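Local coordinates for protein thiosulfate reductase (Thermus thermophilus, PDB 2VPZ) that probably reduces sulfur compounds such as polysulfide or thiosulfate, using a molybdenum-bound bis-molybdopterin guanine dinucleotide cofactor and a [4Fe-4S] cluster, at residues A[99-104]-A[475-480]. Sequence-based numbering, arbitrary orientation.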
ATOM      1  N   LEU A  99     -23.740 -50.109 -27.284  1.00 46.71           N
ATOM      2  CA  LEU A  99     -22.764 -50.596 -28.246  1.00 46.96           C
ATOM      3  C   LEU A  99     -22.284 -51.990 -27.888  1.00 47.44           C
ATOM      4  O   LEU A  99     -22.083 -52.285 -26.715  1.00 47.28           O
ATOM      5  CB  LEU A  99     -21.545 -49.662 -28.319  1.00 47.24           C
ATOM      6  CG  LEU A  99     -21.749 -48.191 -28.736  1.00 46.70           C
ATOM      7  CD1 LEU A  99     -20.428 -47.384 -28.641  1.00 45.62           C
ATOM      8  CD2 LEU A  99     -22.334 -48.148 -30.161  1.00 46.30           C
ATOM      9  N   ILE A 100     -22.111 -52.862 -28.870  1.00 47.98           N
ATOM     10  CA  ILE A 100     -21.567 -54.172 -28.553  1.00 48.29           C
ATOM     11  C   ILE A 100     -20.306 -54.401 -29.396  1.00 48.34           C
ATOM     12  O   ILE A 100     -20.222 -54.007 -30.565  1.00 48.60           O
ATOM     13  CB  ILE A 100     -22.612 -55.363 -28.756  1.00 48.33           C
ATOM     14  CG1 ILE A 100     -23.889 -55.116 -27.939  1.00 47.51           C
ATOM     15  CG2 ILE A 100     -21.962 -56.707 -28.298  1.00 47.52           C
ATOM     16  CD1 ILE A 100     -25.098 -55.971 -28.386  1.00 46.84           C
ATOM     17  N   ARG A 101     -19.318 -55.006 -28.755  1.00 49.03           N
ATOM     18  CA  ARG A 101     -18.018 -55.331 -29.337  1.00 51.16           C
ATOM     19  C   ARG A 101     -18.120 -56.320 -30.533  1.00 53.11           C
ATOM     20  O   ARG A 101     -18.606 -57.435 -30.369  1.00 53.34           O
ATOM     21  CB  ARG A 101     -17.102 -55.919 -28.257  1.00 51.08           C
ATOM     22  CG  ARG A 101     -15.677 -55.377 -28.207  1.00 51.49           C
ATOM     23  CD  ARG A 101     -14.717 -56.375 -27.517  1.00 52.80           C
ATOM     24  NE  ARG A 101     -14.669 -57.680 -28.194  1.00 55.11           N
ATOM     25  CZ  ARG A 101     -15.158 -58.831 -27.738  1.00 56.08           C
ATOM     26  NH1 ARG A 101     -15.762 -58.908 -26.563  1.00 55.19           N
ATOM     27  NH2 ARG A 101     -15.046 -59.940 -28.478  1.00 57.21           N
ATOM     28  N   VAL A 102     -17.657 -55.904 -31.715  1.00 54.15           N
ATOM     29  CA  VAL A 102     -17.683 -56.734 -32.926  1.00 56.72           C
ATOM     30  C   VAL A 102     -17.018 -58.125 -32.607  1.00 57.43           C
ATOM     31  O   VAL A 102     -15.918 -58.170 -32.045  1.00 57.32           O
ATOM     32  CB  VAL A 102     -16.951 -55.991 -34.134  1.00 57.33           C
ATOM     33  CG1 VAL A 102     -16.726 -56.933 -35.310  1.00 56.64           C
ATOM     34  CG2 VAL A 102     -17.831 -54.774 -34.585  1.00 57.81           C
ATOM     35  N   GLU A 103     -17.701 -59.239 -32.914  1.00 57.98           N
ATOM     36  CA  GLU A 103     -17.186 -60.572 -32.595  1.00 59.51           C
ATOM     37  C   GLU A 103     -15.858 -60.894 -33.308  1.00 59.37           C
ATOM     38  O   GLU A 103     -15.714 -60.693 -34.511  1.00 59.95           O
ATOM     39  CB  GLU A 103     -18.229 -61.702 -32.828  1.00 61.29           C
ATOM     40  CG  GLU A 103     -18.617 -62.551 -31.538  1.00 64.09           C
ATOM     41  CD  GLU A 103     -17.644 -62.375 -30.323  1.00 66.56           C
ATOM     42  OE1 GLU A 103     -16.407 -62.292 -30.535  1.00 67.38           O
ATOM     43  OE2 GLU A 103     -18.126 -62.355 -29.160  1.00 67.49           O
ATOM     44  N   GLY A 104     -14.864 -61.350 -32.541  1.00 59.11           N
ATOM     45  CA  GLY A 104     -13.556 -61.625 -33.104  1.00 58.22           C
ATOM     46  C   GLY A 104     -12.540 -60.511 -32.910  1.00 57.73           C
ATOM     47  O   GLY A 104     -11.339 -60.713 -33.121  1.00 57.69           O
ATOM     48  N   TRP A 475     -12.805 -50.579 -23.821  1.00 42.96           N
ATOM     49  CA  TRP A 475     -12.185 -51.923 -23.672  1.00 42.72           C
ATOM     50  C   TRP A 475     -13.314 -52.903 -23.337  1.00 43.85           C
ATOM     51  O   TRP A 475     -13.066 -54.088 -23.103  1.00 44.16           O
ATOM     52  CB  TRP A 475     -11.165 -51.998 -22.534  1.00 41.08           C
ATOM     53  CG  TRP A 475      -9.779 -51.613 -22.914  1.00 40.64           C
ATOM     54  CD1 TRP A 475      -9.372 -50.440 -23.500  1.00 40.96           C
ATOM     55  CD2 TRP A 475      -8.591 -52.398 -22.736  1.00 40.68           C
ATOM     56  NE1 TRP A 475      -8.010 -50.454 -23.692  1.00 40.95           N
ATOM     57  CE2 TRP A 475      -7.504 -51.635 -23.222  1.00 41.15           C
ATOM     58  CE3 TRP A 475      -8.340 -53.665 -22.189  1.00 41.11           C
ATOM     59  CZ2 TRP A 475      -6.181 -52.111 -23.207  1.00 41.24           C
ATOM     60  CZ3 TRP A 475      -7.032 -54.148 -22.165  1.00 42.27           C
ATOM     61  CH2 TRP A 475      -5.961 -53.356 -22.667  1.00 41.96           C
ATOM     62  N   ALA A 476     -14.549 -52.421 -23.309  1.00 43.77           N
ATOM     63  CA  ALA A 476     -15.696 -53.250 -22.944  1.00 45.27           C
ATOM     64  C   ALA A 476     -16.476 -54.062 -24.013  1.00 45.79           C
ATOM     65  O   ALA A 476     -16.513 -53.660 -25.194  1.00 45.51           O
ATOM     66  CB  ALA A 476     -16.735 -52.349 -22.168  1.00 44.01           C
ATOM     67  N   ASP A 477     -17.035 -55.219 -23.611  1.00 45.51           N
ATOM     68  CA  ASP A 477     -17.954 -56.014 -24.467  1.00 45.96           C
ATOM     69  C   ASP A 477     -19.253 -55.273 -23.967  1.00 46.78           C
ATOM     70  O   ASP A 477     -19.587 -55.394 -22.801  1.00 49.21           O
ATOM     71  CB  ASP A 477     -18.129 -57.516 -24.052  1.00 44.64           C
ATOM     72  CG  ASP A 477     -16.898 -58.139 -23.420  1.00 44.66           C
ATOM     73  OD1 ASP A 477     -15.815 -58.028 -24.033  1.00 43.91           O
ATOM     74  OD2 ASP A 477     -17.022 -58.747 -22.325  1.00 42.49           O
ATOM     75  N   VAL A 478     -19.971 -54.537 -24.811  1.00 45.64           N
ATOM     76  CA  VAL A 478     -21.144 -53.777 -24.334  1.00 44.27           C
ATOM     77  C   VAL A 478     -20.828 -52.552 -23.454  1.00 42.70           C
ATOM     78  O   VAL A 478     -20.272 -52.649 -22.328  1.00 41.79           O
ATOM     79  CB  VAL A 478     -22.247 -54.603 -23.510  1.00 44.51           C
ATOM     80  CG1 VAL A 478     -23.652 -53.980 -23.743  1.00 45.16           C
ATOM     81  CG2 VAL A 478     -22.265 -56.080 -23.882  1.00 44.25           C
ATOM     82  N   ILE A 479     -21.212 -51.400 -24.012  1.00 40.90           N
ATOM     83  CA  ILE A 479     -21.099 -50.057 -23.456  1.00 38.96           C
ATOM     84  C   ILE A 479     -22.571 -49.613 -23.331  1.00 38.64           C
ATOM     85  O   ILE A 479     -23.307 -49.702 -24.304  1.00 39.23           O
ATOM     86  CB  ILE A 479     -20.364 -49.062 -24.456  1.00 37.61           C
ATOM     87  CG1 ILE A 479     -18.896 -49.435 -24.634  1.00 35.57           C
ATOM     88  CG2 ILE A 479     -20.501 -47.599 -23.951  1.00 36.72           C
ATOM     89  CD1 ILE A 479     -18.250 -48.965 -25.959  1.00 30.75           C
ATOM     90  N   LEU A 480     -23.008 -49.155 -22.156  1.00 37.62           N
ATOM     91  CA  LEU A 480     -24.391 -48.671 -21.974  1.00 38.05           C
ATOM     92  C   LEU A 480     -24.353 -47.160 -21.632  1.00 39.10           C
ATOM     93  O   LEU A 480     -23.768 -46.780 -20.608  1.00 41.45           O
ATOM     94  CB  LEU A 480     -25.120 -49.493 -20.870  1.00 37.98           C
ATOM     95  CG  LEU A 480     -25.069 -51.036 -20.954  1.00 37.36           C
ATOM     96  CD1 LEU A 480     -25.775 -51.683 -19.747  1.00 36.70           C
ATOM     97  CD2 LEU A 480     -25.690 -51.540 -22.285  1.00 37.37           C
TER
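Leu99 and Ile479 form an antiparallel hydrogen-bonded pair: Leu99 N donates a hydrogen bond to Ile479 O at 3.0 Å, and Ile479 N returns a bond of the same length to Leu99 O. Leu99 O also takes a CA-H...O contact from Val478 CA at 3.0 Å. The two side chains run side by side, Leu99 CG and Ile479 CG1 each anti to their own carbonyl carbon, which brings Leu99 CD1 to 3.8 Å from Ile479 CD1; Tyr112 packs against both.

The polar part of the contact lies at Arg101. Its CG sits 3.6 Å from Ala476 O, then the chain bends at chi3 (59°) to present Arg101 NH1 to Asp477 OD1 at 2.7 Å, a salt bridge whose hydrogen bond is weak, with guanidinium and carboxylate planes 78° apart. Glu103 OE1 extends the network to Arg101 NH2. A leucine in place of Arg101 would probably leave the buried Asp477 with less charge compensation and Glu103 without this cationic mate.

Strand 99-101, paired with 112-114, thus meets strand 479-481 of the parallel sheet through a single bridge whose two backbone bonds fix the register, while Arg107 at OD1 joins Arg101 in probably compensating the Asp477 charge and Tyr462 N holds OD2.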